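Local coordinates for protein rifamycin polyketide synthase (Amycolatopsis mediterranei, PDB 4LN9) that dehydrates a polyketide intermediate on the rifamycin assembly line, acting here through the dehydratase domain of its terminal module, at residues 86-91 against 268-273; 199-204 against 242-247; 106-111 against 135-140; 38-43 against 65-70; 282-287 against 292-297. All blocks are in the same frame, centred on the assembly; numbering follows the deposited sequence.

Interaction 1: residues 86-91 against 268-273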
# COMPACT_ATOMS: atom_id res chain seq x y z
N LEU A 86 5.38 -12.47 -9.96
CA LEU A 86 4.80 -11.41 -9.16
C LEU A 86 3.28 -11.44 -9.25
O LEU A 86 2.59 -11.31 -8.24
CB LEU A 86 5.33 -10.05 -9.62
CG LEU A 86 6.85 -9.88 -9.51
CD1 LEU A 86 7.28 -8.50 -9.98
CD2 LEU A 86 7.32 -10.15 -8.09
N ALA A 87 2.77 -11.57 -10.47
CA ALA A 87 1.33 -11.55 -10.70
C ALA A 87 0.66 -12.71 -10.00
O ALA A 87 -0.35 -12.54 -9.31
CB ALA A 87 1.04 -11.59 -12.20
N VAL A 88 1.25 -13.90 -10.11
CA VAL A 88 0.64 -15.07 -9.51
C VAL A 88 0.76 -15.08 -7.99
O VAL A 88 -0.19 -15.46 -7.30
CB VAL A 88 1.19 -16.38 -10.11
CG1 VAL A 88 0.71 -17.57 -9.30
CG2 VAL A 88 0.77 -16.50 -11.57
N ARG A 89 1.82 -14.48 -7.46
CA ARG A 89 1.94 -14.31 -6.01
C ARG A 89 0.86 -13.38 -5.46
O ARG A 89 0.25 -13.66 -4.43
CB ARG A 89 3.33 -13.79 -5.62
CG ARG A 89 3.44 -13.34 -4.16
CD ARG A 89 3.33 -14.50 -3.19
NE ARG A 89 3.56 -14.10 -1.80
CZ ARG A 89 2.60 -13.71 -0.97
NH1 ARG A 89 1.34 -13.64 -1.39
NH2 ARG A 89 2.89 -13.38 0.28
N ALA A 90 0.59 -12.30 -6.19
CA ALA A 90 -0.45 -11.36 -5.79
C ALA A 90 -1.82 -12.03 -5.84
O ALA A 90 -2.59 -11.96 -4.88
CB ALA A 90 -0.42 -10.13 -6.69
N GLY A 91 -2.12 -12.66 -6.97
CA GLY A 91 -3.37 -13.39 -7.13
C GLY A 91 -3.60 -14.40 -6.03
O GLY A 91 -4.70 -14.52 -5.50
N ASN A 268 -1.16 -16.45 -21.68
CA ASN A 268 -2.55 -16.87 -21.52
C ASN A 268 -2.64 -18.21 -20.81
O ASN A 268 -1.96 -19.17 -21.18
CB ASN A 268 -3.23 -16.97 -22.89
CG ASN A 268 -3.35 -15.62 -23.57
OD1 ASN A 268 -2.58 -15.30 -24.48
ND2 ASN A 268 -4.31 -14.82 -23.13
N GLY A 269 -3.41 -18.25 -19.72
CA GLY A 269 -3.69 -19.50 -19.02
C GLY A 269 -2.46 -20.09 -18.34
O GLY A 269 -2.13 -21.26 -18.54
N LEU A 270 -1.83 -19.29 -17.48
CA LEU A 270 -0.73 -19.79 -16.67
C LEU A 270 -1.16 -20.23 -15.27
O LEU A 270 -1.80 -19.47 -14.54
CB LEU A 270 0.42 -18.80 -16.60
CG LEU A 270 1.57 -19.46 -15.84
CD1 LEU A 270 2.83 -19.65 -16.69
CD2 LEU A 270 1.89 -18.76 -14.52
N ARG A 271 -0.83 -21.46 -14.92
CA ARG A 271 -1.14 -22.02 -13.61
C ARG A 271 0.12 -22.56 -12.96
O ARG A 271 0.83 -23.38 -13.54
CB ARG A 271 -2.14 -23.15 -13.74
CG ARG A 271 -3.58 -22.70 -13.92
CD ARG A 271 -4.48 -23.89 -14.16
NE ARG A 271 -5.81 -23.47 -14.57
CZ ARG A 271 -6.13 -23.10 -15.80
NH1 ARG A 271 -5.23 -23.14 -16.77
NH2 ARG A 271 -7.37 -22.70 -16.08
N LEU A 272 0.31 -22.23 -11.69
CA LEU A 272 1.36 -22.84 -10.89
C LEU A 272 0.77 -23.87 -9.95
O LEU A 272 -0.19 -23.58 -9.23
CB LEU A 272 2.11 -21.77 -10.10
CG LEU A 272 3.16 -22.32 -9.14
CD1 LEU A 272 4.43 -22.68 -9.91
CD2 LEU A 272 3.46 -21.32 -8.04
N HIS A 273 1.24 -25.11 -10.05
CA HIS A 273 0.55 -26.22 -9.41
C HIS A 273 1.26 -26.65 -8.16
O HIS A 273 0.63 -27.12 -7.22
CB HIS A 273 0.41 -27.40 -10.37
CG HIS A 273 -0.38 -27.07 -11.61
ND1 HIS A 273 -1.72 -27.01 -11.63
CD2 HIS A 273 0.05 -26.70 -12.89
CE1 HIS A 273 -2.14 -26.65 -12.85
NE2 HIS A 273 -1.05 -26.51 -13.63

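Interaction 2: residues 199-204 against 242-247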
# COMPACT_ATOMS: atom_id res chain seq x y z
N ARG A 199 21.27 -20.01 -16.88
CA ARG A 199 21.77 -21.08 -17.72
C ARG A 199 21.41 -22.45 -17.14
O ARG A 199 22.26 -23.13 -16.56
CB ARG A 199 23.27 -20.94 -17.98
CG ARG A 199 23.61 -19.77 -18.89
CD ARG A 199 25.04 -19.83 -19.40
NE ARG A 199 26.01 -19.86 -18.30
CZ ARG A 199 26.68 -18.80 -17.87
NH1 ARG A 199 26.53 -17.62 -18.46
NH2 ARG A 199 27.50 -18.91 -16.83
N ALA A 200 20.12 -22.78 -17.17
CA ALA A 200 19.61 -23.91 -16.41
C ALA A 200 19.17 -25.06 -17.31
O ALA A 200 18.70 -26.09 -16.83
CB ALA A 200 18.46 -23.47 -15.51
N VAL A 201 19.27 -24.87 -18.62
CA VAL A 201 18.92 -25.93 -19.55
C VAL A 201 20.01 -27.00 -19.58
O VAL A 201 21.16 -26.72 -19.91
CB VAL A 201 18.70 -25.39 -20.98
CG1 VAL A 201 18.39 -26.53 -21.93
CG2 VAL A 201 17.57 -24.37 -20.98
N ARG A 202 19.66 -28.21 -19.13
CA ARG A 202 20.64 -29.28 -18.95
C ARG A 202 20.71 -30.24 -20.14
O ARG A 202 21.75 -30.83 -20.41
CB ARG A 202 20.36 -30.05 -17.66
CG ARG A 202 20.43 -29.20 -16.41
CD ARG A 202 21.86 -29.09 -15.91
NE ARG A 202 22.38 -30.41 -15.55
CZ ARG A 202 23.68 -30.70 -15.47
NH1 ARG A 202 24.59 -29.75 -15.66
NH2 ARG A 202 24.06 -31.93 -15.16
N ALA A 203 19.57 -30.45 -20.78
CA ALA A 203 19.49 -31.32 -21.95
C ALA A 203 18.27 -30.91 -22.75
O ALA A 203 17.29 -30.42 -22.19
CB ALA A 203 19.38 -32.77 -21.52
N VAL A 204 18.33 -31.11 -24.06
CA VAL A 204 17.19 -30.85 -24.92
C VAL A 204 17.02 -32.00 -25.91
O VAL A 204 18.01 -32.58 -26.37
CB VAL A 204 17.37 -29.55 -25.71
CG1 VAL A 204 16.35 -29.44 -26.83
CG2 VAL A 204 17.28 -28.35 -24.78
N ALA A 242 12.85 -23.00 -18.79
CA ALA A 242 11.85 -23.93 -19.30
C ALA A 242 11.43 -23.52 -20.71
O ALA A 242 11.44 -24.34 -21.63
CB ALA A 242 10.65 -23.98 -18.37
N LEU A 243 11.27 -22.21 -20.91
CA LEU A 243 10.80 -21.69 -22.18
C LEU A 243 11.94 -21.43 -23.18
O LEU A 243 11.78 -21.65 -24.38
CB LEU A 243 9.97 -20.42 -21.97
CG LEU A 243 8.62 -20.60 -21.28
CD1 LEU A 243 8.11 -19.27 -20.75
CD2 LEU A 243 7.61 -21.22 -22.23
N HIS A 244 13.08 -20.97 -22.68
CA HIS A 244 14.19 -20.64 -23.56
C HIS A 244 15.01 -21.83 -24.01
O HIS A 244 15.74 -21.74 -24.99
CB HIS A 244 15.06 -19.51 -23.00
CG HIS A 244 16.03 -19.94 -21.92
ND1 HIS A 244 16.24 -19.19 -20.81
CD2 HIS A 244 17.03 -20.91 -21.92
CE1 HIS A 244 17.24 -19.73 -20.09
NE2 HIS A 244 17.71 -20.80 -20.76
N SER A 245 14.60 -23.02 -23.54
CA SER A 245 15.08 -24.27 -24.11
C SER A 245 14.81 -24.37 -25.61
O SER A 245 15.61 -24.93 -26.35
CB SER A 245 14.46 -25.47 -23.38
OG SER A 245 13.09 -25.61 -23.71
N THR A 246 13.72 -23.75 -26.06
CA THR A 246 13.39 -23.71 -27.48
C THR A 246 14.43 -22.93 -28.28
O THR A 246 14.71 -23.25 -29.44
CB THR A 246 12.00 -23.11 -27.74
OG1 THR A 246 11.91 -21.82 -27.12
CG2 THR A 246 10.91 -24.02 -27.17
N MET A 247 14.96 -21.88 -27.67
CA MET A 247 15.98 -21.05 -28.30
C MET A 247 17.34 -21.74 -28.25
O MET A 247 18.05 -21.80 -29.25
CB MET A 247 16.08 -19.69 -27.60
CG MET A 247 14.97 -18.72 -27.97
SD MET A 247 14.76 -17.43 -26.72
CE MET A 247 16.46 -16.97 -26.43

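Interaction 3: residues 106-111 against 135-140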
# COMPACT_ATOMS: atom_id res chain seq x y z
N ALA A 106 6.17 -3.11 -21.37
CA ALA A 106 7.41 -2.34 -21.38
C ALA A 106 8.39 -2.96 -20.39
O ALA A 106 8.00 -3.34 -19.28
CB ALA A 106 7.14 -0.89 -21.00
N PRO A 107 9.67 -3.08 -20.79
CA PRO A 107 10.68 -3.74 -19.97
C PRO A 107 10.84 -3.09 -18.59
O PRO A 107 10.89 -1.86 -18.49
CB PRO A 107 11.96 -3.57 -20.79
CG PRO A 107 11.48 -3.50 -22.20
CD PRO A 107 10.17 -2.75 -22.13
N LEU A 108 10.89 -3.90 -17.55
CA LEU A 108 11.21 -3.42 -16.21
C LEU A 108 12.72 -3.38 -16.00
O LEU A 108 13.34 -4.37 -15.60
CB LEU A 108 10.55 -4.32 -15.15
CG LEU A 108 10.88 -4.14 -13.66
CD1 LEU A 108 11.20 -2.69 -13.32
CD2 LEU A 108 9.75 -4.66 -12.79
N VAL A 109 13.33 -2.28 -16.44
CA VAL A 109 14.78 -2.13 -16.38
C VAL A 109 15.25 -1.99 -14.93
O VAL A 109 14.69 -1.21 -14.16
CB VAL A 109 15.25 -0.88 -17.16
CG1 VAL A 109 16.73 -0.64 -16.94
CG2 VAL A 109 14.95 -1.05 -18.64
N VAL A 110 16.23 -2.80 -14.55
CA VAL A 110 16.92 -2.60 -13.28
C VAL A 110 18.18 -1.78 -13.50
O VAL A 110 18.98 -2.10 -14.38
CB VAL A 110 17.29 -3.94 -12.61
CG1 VAL A 110 17.84 -3.70 -11.21
CG2 VAL A 110 16.09 -4.87 -12.57
N PRO A 111 18.30 -0.64 -12.80
CA PRO A 111 19.41 0.29 -12.97
C PRO A 111 20.72 -0.27 -12.42
O PRO A 111 20.74 -0.87 -11.34
CB PRO A 111 18.98 1.51 -12.16
CG PRO A 111 18.04 0.97 -11.13
CD PRO A 111 17.32 -0.16 -11.80
N VAL A 135 1.44 -4.21 -13.08
CA VAL A 135 2.77 -4.06 -12.49
C VAL A 135 3.40 -2.73 -12.89
O VAL A 135 3.45 -2.39 -14.07
CB VAL A 135 3.70 -5.22 -12.88
CG1 VAL A 135 5.10 -4.99 -12.32
CG2 VAL A 135 3.14 -6.54 -12.39
N PHE A 136 3.77 -1.93 -11.90
CA PHE A 136 4.33 -0.60 -12.14
C PHE A 136 5.75 -0.52 -11.58
O PHE A 136 6.05 -1.12 -10.55
CB PHE A 136 3.48 0.48 -11.48
CG PHE A 136 2.05 0.49 -11.93
CD1 PHE A 136 1.68 1.13 -13.11
CD2 PHE A 136 1.05 -0.00 -11.11
CE1 PHE A 136 0.36 1.16 -13.52
CE2 PHE A 136 -0.28 0.06 -11.49
CZ PHE A 136 -0.62 0.62 -12.71
N SER A 137 6.50 0.46 -12.09
CA SER A 137 7.78 0.82 -11.49
C SER A 137 8.01 2.33 -11.46
O SER A 137 7.52 3.07 -12.32
CB SER A 137 8.93 0.12 -12.20
OG SER A 137 9.16 0.70 -13.48
N LEU A 138 8.79 2.76 -10.48
CA LEU A 138 9.19 4.16 -10.33
C LEU A 138 10.68 4.23 -10.05
O LEU A 138 11.13 3.86 -8.96
CB LEU A 138 8.42 4.81 -9.18
CG LEU A 138 8.69 6.30 -8.93
CD1 LEU A 138 8.24 7.13 -10.13
CD2 LEU A 138 8.01 6.77 -7.66
N ARG A 139 11.46 4.62 -11.06
CA ARG A 139 12.89 4.84 -10.90
C ARG A 139 13.17 5.99 -9.94
O ARG A 139 12.42 6.97 -9.89
CB ARG A 139 13.53 5.13 -12.26
CG ARG A 139 13.43 3.97 -13.25
CD ARG A 139 14.68 3.11 -13.22
NE ARG A 139 15.01 2.58 -14.54
CZ ARG A 139 15.97 3.07 -15.32
NH1 ARG A 139 16.73 4.07 -14.90
NH2 ARG A 139 16.17 2.56 -16.53
N GLU A 140 14.26 5.88 -9.18
CA GLU A 140 14.62 6.90 -8.19
C GLU A 140 14.60 8.31 -8.78
O GLU A 140 14.26 9.27 -8.09
CB GLU A 140 16.01 6.60 -7.61
CG GLU A 140 16.02 5.55 -6.52
CD GLU A 140 17.39 5.35 -5.91
OE1 GLU A 140 18.31 6.12 -6.27
OE2 GLU A 140 17.56 4.43 -5.09

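Interaction 4: residues 38-43 against 65-70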
# COMPACT_ATOMS: atom_id res chain seq x y z
N HIS A 38 8.73 -12.97 0.47
CA HIS A 38 8.96 -13.27 -0.94
C HIS A 38 10.22 -12.59 -1.40
O HIS A 38 10.51 -11.48 -0.95
CB HIS A 38 7.77 -12.78 -1.76
CG HIS A 38 7.82 -13.21 -3.21
ND1 HIS A 38 8.56 -12.58 -4.13
CD2 HIS A 38 7.21 -14.28 -3.86
CE1 HIS A 38 8.41 -13.19 -5.32
NE2 HIS A 38 7.59 -14.23 -5.15
N PRO A 39 11.02 -13.25 -2.25
CA PRO A 39 12.36 -12.71 -2.50
C PRO A 39 12.38 -11.45 -3.37
O PRO A 39 13.42 -10.80 -3.47
CB PRO A 39 13.09 -13.86 -3.21
CG PRO A 39 12.27 -15.08 -2.94
CD PRO A 39 10.86 -14.61 -2.81
N LEU A 40 11.27 -11.13 -4.03
CA LEU A 40 11.22 -9.96 -4.91
C LEU A 40 10.29 -8.86 -4.40
O LEU A 40 10.10 -7.85 -5.08
CB LEU A 40 10.81 -10.36 -6.33
CG LEU A 40 11.78 -11.25 -7.10
CD1 LEU A 40 11.16 -11.71 -8.41
CD2 LEU A 40 13.10 -10.53 -7.36
N LEU A 41 9.55 -9.16 -3.33
CA LEU A 41 8.50 -8.27 -2.87
C LEU A 41 8.71 -7.97 -1.39
O LEU A 41 9.09 -8.85 -0.62
CB LEU A 41 7.12 -8.91 -3.06
CG LEU A 41 6.64 -9.13 -4.50
CD1 LEU A 41 5.33 -9.89 -4.51
CD2 LEU A 41 6.51 -7.80 -5.23
N GLY A 42 8.45 -6.73 -1.00
CA GLY A 42 8.74 -6.29 0.36
C GLY A 42 7.52 -6.36 1.26
O GLY A 42 7.56 -6.95 2.34
N ALA A 43 6.45 -5.68 0.86
CA ALA A 43 5.28 -5.56 1.72
C ALA A 43 4.01 -5.77 0.92
O ALA A 43 4.02 -5.68 -0.31
CB ALA A 43 5.26 -4.21 2.41
N PRO A 65 21.30 -9.44 -6.69
CA PRO A 65 22.44 -9.54 -7.60
C PRO A 65 22.15 -10.47 -8.78
O PRO A 65 22.57 -10.20 -9.90
CB PRO A 65 23.54 -10.15 -6.72
CG PRO A 65 23.15 -9.80 -5.33
CD PRO A 65 21.65 -9.85 -5.32
N TRP A 66 21.29 -11.45 -8.55
CA TRP A 66 21.02 -12.48 -9.55
C TRP A 66 20.21 -11.96 -10.71
O TRP A 66 20.31 -12.49 -11.82
CB TRP A 66 20.35 -13.68 -8.89
CG TRP A 66 18.92 -13.43 -8.51
CD1 TRP A 66 18.40 -13.09 -7.27
CD2 TRP A 66 17.76 -13.56 -9.39
NE1 TRP A 66 17.03 -12.98 -7.33
CE2 TRP A 66 16.58 -13.26 -8.57
CE3 TRP A 66 17.58 -13.87 -10.73
CZ2 TRP A 66 15.30 -13.29 -9.08
CZ3 TRP A 66 16.28 -13.91 -11.23
CH2 TRP A 66 15.17 -13.61 -10.44
N LEU A 67 19.63 -10.77 -10.55
CA LEU A 67 18.93 -10.12 -11.65
C LEU A 67 19.89 -9.72 -12.76
O LEU A 67 19.51 -9.65 -13.93
CB LEU A 67 18.16 -8.88 -11.15
CG LEU A 67 17.02 -9.08 -10.15
CD1 LEU A 67 16.47 -7.72 -9.70
CD2 LEU A 67 15.91 -9.95 -10.73
N ALA A 68 21.16 -9.51 -12.41
CA ALA A 68 22.18 -9.21 -13.40
C ALA A 68 22.35 -10.35 -14.39
O ALA A 68 22.77 -10.14 -15.53
CB ALA A 68 23.51 -8.89 -12.72
N ASP A 69 21.87 -11.54 -14.02
CA ASP A 69 22.01 -12.72 -14.87
C ASP A 69 20.98 -12.80 -15.99
O ASP A 69 20.98 -13.74 -16.78
CB ASP A 69 21.97 -14.00 -14.02
CG ASP A 69 23.28 -14.25 -13.30
OD1 ASP A 69 24.26 -13.55 -13.61
OD2 ASP A 69 23.30 -15.11 -12.39
N HIS A 70 20.09 -11.81 -16.05
CA HIS A 70 19.18 -11.67 -17.18
C HIS A 70 19.26 -10.28 -17.74
O HIS A 70 18.77 -9.33 -17.14
CB HIS A 70 17.74 -11.98 -16.76
CG HIS A 70 16.76 -11.98 -17.91
ND1 HIS A 70 16.14 -10.87 -18.34
CD2 HIS A 70 16.30 -13.02 -18.72
CE1 HIS A 70 15.34 -11.17 -19.38
NE2 HIS A 70 15.44 -12.49 -19.60

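Interaction 5: residues 282-287 against 292-297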
# COMPACT_ATOMS: atom_id res chain seq x y z
N VAL A 282 10.28 -30.77 -18.90
CA VAL A 282 9.38 -29.87 -19.61
C VAL A 282 9.07 -30.36 -21.03
O VAL A 282 9.91 -31.01 -21.66
CB VAL A 282 9.93 -28.43 -19.66
CG1 VAL A 282 10.44 -28.01 -18.29
CG2 VAL A 282 11.04 -28.33 -20.69
N ARG A 283 7.82 -30.18 -21.45
CA ARG A 283 7.45 -30.29 -22.86
C ARG A 283 6.94 -28.94 -23.37
O ARG A 283 6.02 -28.36 -22.81
CB ARG A 283 6.36 -31.35 -23.06
CG ARG A 283 5.78 -31.39 -24.47
CD ARG A 283 4.59 -32.33 -24.57
NE ARG A 283 4.08 -32.44 -25.94
CZ ARG A 283 3.11 -31.68 -26.43
NH1 ARG A 283 2.56 -30.73 -25.68
NH2 ARG A 283 2.67 -31.88 -27.67
N VAL A 284 7.57 -28.44 -24.43
CA VAL A 284 7.13 -27.20 -25.06
C VAL A 284 6.65 -27.44 -26.48
O VAL A 284 7.33 -28.11 -27.26
CB VAL A 284 8.25 -26.14 -25.06
CG1 VAL A 284 7.78 -24.87 -25.75
CG2 VAL A 284 8.69 -25.83 -23.63
N ALA A 285 5.44 -26.98 -26.79
CA ALA A 285 4.87 -27.17 -28.12
C ALA A 285 4.27 -25.89 -28.70
O ALA A 285 4.21 -24.86 -28.03
CB ALA A 285 3.83 -28.28 -28.10
N LYS A 286 3.75 -25.99 -29.92
CA LYS A 286 3.18 -24.84 -30.63
C LYS A 286 1.69 -25.06 -30.92
O LYS A 286 1.34 -25.77 -31.86
CB LYS A 286 3.92 -24.61 -31.95
CG LYS A 286 5.26 -23.90 -31.79
CD LYS A 286 6.36 -24.64 -32.53
CE LYS A 286 7.68 -23.88 -32.45
NZ LYS A 286 8.85 -24.81 -32.60
N PRO A 287 0.82 -24.35 -30.19
CA PRO A 287 -0.60 -24.32 -30.54
C PRO A 287 -0.86 -23.57 -31.85
O PRO A 287 -1.77 -23.93 -32.60
CB PRO A 287 -1.25 -23.59 -29.36
CG PRO A 287 -0.28 -23.74 -28.23
CD PRO A 287 1.08 -23.73 -28.87
N LEU A 292 3.68 -20.57 -27.99
CA LEU A 292 4.17 -21.74 -27.26
C LEU A 292 3.16 -22.18 -26.20
O LEU A 292 2.47 -21.34 -25.62
CB LEU A 292 5.49 -21.40 -26.57
CG LEU A 292 6.70 -21.07 -27.45
CD1 LEU A 292 7.89 -20.72 -26.57
CD2 LEU A 292 7.03 -22.24 -28.36
N SER A 293 3.15 -23.47 -25.89
CA SER A 293 2.50 -23.96 -24.68
C SER A 293 3.51 -24.75 -23.87
O SER A 293 4.53 -25.18 -24.40
CB SER A 293 1.31 -24.86 -25.04
OG SER A 293 1.75 -26.03 -25.72
N LEU A 294 3.30 -24.83 -22.56
CA LEU A 294 4.27 -25.47 -21.68
C LEU A 294 3.57 -26.34 -20.65
O LEU A 294 2.51 -25.99 -20.14
CB LEU A 294 5.15 -24.42 -20.99
CG LEU A 294 6.02 -24.89 -19.82
CD1 LEU A 294 7.17 -25.76 -20.32
CD2 LEU A 294 6.56 -23.70 -19.04
N GLU A 295 4.11 -27.54 -20.44
CA GLU A 295 3.78 -28.35 -19.26
C GLU A 295 5.09 -28.80 -18.63
O GLU A 295 6.03 -29.18 -19.34
CB GLU A 295 2.94 -29.57 -19.67
CG GLU A 295 2.39 -30.39 -18.51
CD GLU A 295 1.35 -31.41 -18.95
OE1 GLU A 295 1.64 -32.21 -19.86
OE2 GLU A 295 0.25 -31.44 -18.34
N ALA A 296 5.21 -28.65 -17.32
CA ALA A 296 6.43 -29.02 -16.62
C ALA A 296 6.12 -29.78 -15.34
O ALA A 296 5.13 -29.48 -14.66
CB ALA A 296 7.27 -27.79 -16.33
N VAL A 297 6.86 -30.85 -15.10
CA VAL A 297 6.72 -31.64 -13.87
C VAL A 297 8.03 -31.64 -13.09
O VAL A 297 9.09 -31.33 -13.63
CB VAL A 297 6.31 -33.10 -14.17
CG1 VAL A 297 4.95 -33.15 -14.85
CG2 VAL A 297 7.37 -33.80 -15.02
O HOH W 1 3.57 -28.46 -23.80

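Interaction 1: residues 86-91 against 268-273
Val-88 meets Leu-270 and Leu-272 where the two halves of a double hotdog fold come together: the valine lies on helix 80-93 of the first hotdog, and the leucines lie on strand 263-272 of the second. The bond from CA to CB of Val-88 aims at the strand, yet CB itself stays back, and the two methyls divide the work between them. CG1 stands anti to the backbone N (chi1 170°) and reaches Leu-272, with CB of that leucine 4.5 Å away. CG2, anti to the carbonyl carbon, takes the other leucine and comes to 3.9 Å from CD2 of Leu-270. The forked end of the valine thus straddles two residues on the same side of the strand, while Arg-271 between them points away and pairs with Glu-156. The helix makes the matching choice, since Arg-89 turns from the strand and forms a salt bridge with Glu-93.

A single valine carries the helix side, and the attraction is purely apolar. Leu-99 of strand 98-104 touches both Val-88 and Leu-270, and Val-305 and Leu-307 pack against Leu-270 from strand 303-313. Just before the contact the strand turns a corner at Gly-269, whose positive phi of 68° belongs to a G1 beta bulge; Gly-269 and Leu-270 both face Leu-99 there. Leu-270 crosses Val-88 at roughly a right angle and offers the helix a single methyl, CD2.

Interaction 2: residues 199-204 against 242-247
The imidazole of His-244 takes the methyl CG2 of Val-201 at an oblique angle, 3.6 Å from NE2 and equally near CD2. Two tyrosines also meet this ring: Tyr-184 nearly perpendicular, with the planes at about 85°, and Tyr-194 at a shallow tilt. Both nitrogens are engaged, ND1 with Asp-240 OD2 and NE2 with the hydroxyl of Tyr-184, which is also bonded to Val-201 N. One phenol therefore ties the start of strand 201-207 to the helix, and the hydrogen bonds at both nitrogens fix the rotation of the imidazole. The histidine leaves the helix with CG wedged between the backbone N and the carbonyl carbon (chi1 79°), a crowded position that brings its end closer to the strand than its CB suggests.

This is the long helix of the second hotdog lying across its sheet, with the axes of 201-204 and 242-247 9.2 Å apart. Asp-240 and His-244 have the spacing of the D-x-x-x-H signature found in many polyketide synthase dehydratases.

A classic beta bulge, in which Arg-202 and Ala-203 both face Glu-218, lets Val-201 and Val-204 point to the same side although they are three residues apart. Ser-245 meets both: its CB lies 4.1 Å from CG2 of Val-201 and 4.3 Å from CG2 of Val-204. Its hydroxyl turns back to its own helix, where OG donates to Ala-242 O at 2.9 Å from a position tilted out of the carbonyl plane. The helix is kinked here, since Thr-246 N makes no bond to that carbonyl.

Interaction 3: residues 106-111 against 135-140
Leu-108 opens the contact by setting its methyl CD1 3.8 Å from CB of Ser-137, beside the serine hydroxyl. That hydroxyl is directed elsewhere, to NE2 of His-148, while ND1 of the same histidine binds Ala-106 O. One imidazole thus links the start of the loop to the strand, and the leucine methyl packs beside this polar bridge.

Val-109 comes next and meets the end of Arg-139. Its CG1 lies 3.3 Å from NH2, a close approach for a methyl and a guanidinium nitrogen, and its CB is 3.6 Å from the same nitrogen; the methyl comes to the guanidinium at an oblique angle. Arg-139 reaches it through a chain bent at chi2 (-95°) and again at chi3 (-145°), which carries the flat group from the end of the strand up to the loop. Val-110 turns away to Val-76 and Leu-61.

Pro-111 then places its CB over one flat face of the guanidinium, 4.4 Å from NH1.

Around these residues, the loop between strands 98-104 and 116-122 of the first hotdog runs alongside strand 131-139. Leu-108 and Val-110 bond through their backbones to Val-78 and Val-76, Val-116 of strand 116-122 touches Ser-137, Arg-139 and Pro-111, and Phe-136 and Leu-138 pack on Pro-48 and Gln-46 of the second subunit.

Interaction 4: residues 38-43 against 65-70
Leu-40 and Trp-66 cross at about a right angle, and one methyl makes the meeting: CD2 of Leu-40 lies 3.9 Å from CZ2 on the benzo part of the indole, approaching the ring obliquely. One indole face is taken within its own segment by Leu-67, whose CD2 sits 3.7 Å above the plane toward the rim. That same methyl is also 4.4 Å from CD2 of Leu-40, so three apolar groups close on one another. The indole takes its place because CG of Trp-66 stands between the backbone N and the carbonyl carbon (chi1 74°).

Leu-40 is presented by a tight turn. Its backbone N donates to ND1 of His-38 over 3.1 Å, tilted 25° out of the ring plane, while Pro-39 and Leu-41 lie on opposite faces of that imidazole. Helix 80-93 backs the leucine through Leu-86, and Phe-232 also touches it.

The contact joins the turn that leads into strand 41-47 to the 3-10 turn 65-69 of the first hotdog. The latter runs directly into His-70, consistent with the active-site histidine: with the proline nine residues on, it matches the H-x-x-x-G-x-x-x-x-P motif of dehydratase domains, though the glycine is not kept.

Interaction 5: residues 282-287 against 292-297
With CG1 of Val-284 anti to the backbone N (chi1 178°), CG2 is left anti to the carbonyl carbon, and it is CG2 that takes CD1 of Leu-294. The leucine sends its CG anti to the backbone N (chi1 167°), and its second torsion then swings CD1 across to the partner strand, 3.6 Å from CG2 of Val-284. CD1 also comes within 3.9 Å of CB of Val-282 and so touches both valines. Leu-292, its CG anti to the carbonyl carbon, lays CD2 on CG1 of Val-284, while Val-282 CG1 packs on the CB of Ala-296. This apolar face turns toward helix 236-251, which adds Ala-242, Thr-246 and Leu-239.

The two strands form the antiparallel beta hairpin 279-285/291-297 within the sheet of the second hotdog. Arg-283 pairs with Glu-295, and Ala-285 with Ser-293, each through two backbone bonds; Arg-283 N to Glu-295 O spans 2.9 Å and Ser-293 N to Ala-285 O 2.8 Å. Val-284 and Leu-294 form the non-hydrogen-bonded pair between them.

The other face carries Arg-283, Ala-285, Ser-293 and Glu-295. Arg-283 and Glu-295 are neighbours of opposite charge, yet their charged ends do not touch: NE of the arginine makes a salt bridge with Glu-214, whereas the carboxylate accepts from the backbone N atoms of Ala-164 and Phe-165. A water donates to Arg-283 O at 2.6 Å and weakly accepts from NH1, giving that carbonyl a second partner beside Glu-295 N. Near the turn, CG of Pro-287 rests 3.7 Å from CB of Ser-293.

Interactions 1, 2 and 4 are buried, whereas interactions 3 and 5 are only partly so. The first hotdog contributes interactions 3 and 4, which touch where Val-110 meets Leu-67; the second contributes interactions 2 and 5, whose segments pack together as Thr-246 and Ala-242 approach Val-284. Interaction 1 spans the two halves and borders interaction 4 through helix 80-93, where Leu-86 and Arg-89 meet residues 38-41. Chemistry follows place: the touching atoms are all apolar in interaction 1, interaction 4 adds an indole to such packing, polar bridges to residues nearby accompany it in interactions 2 and 3, and only the hairpin of interaction 5 adds direct backbone hydrogen bonding between its segments.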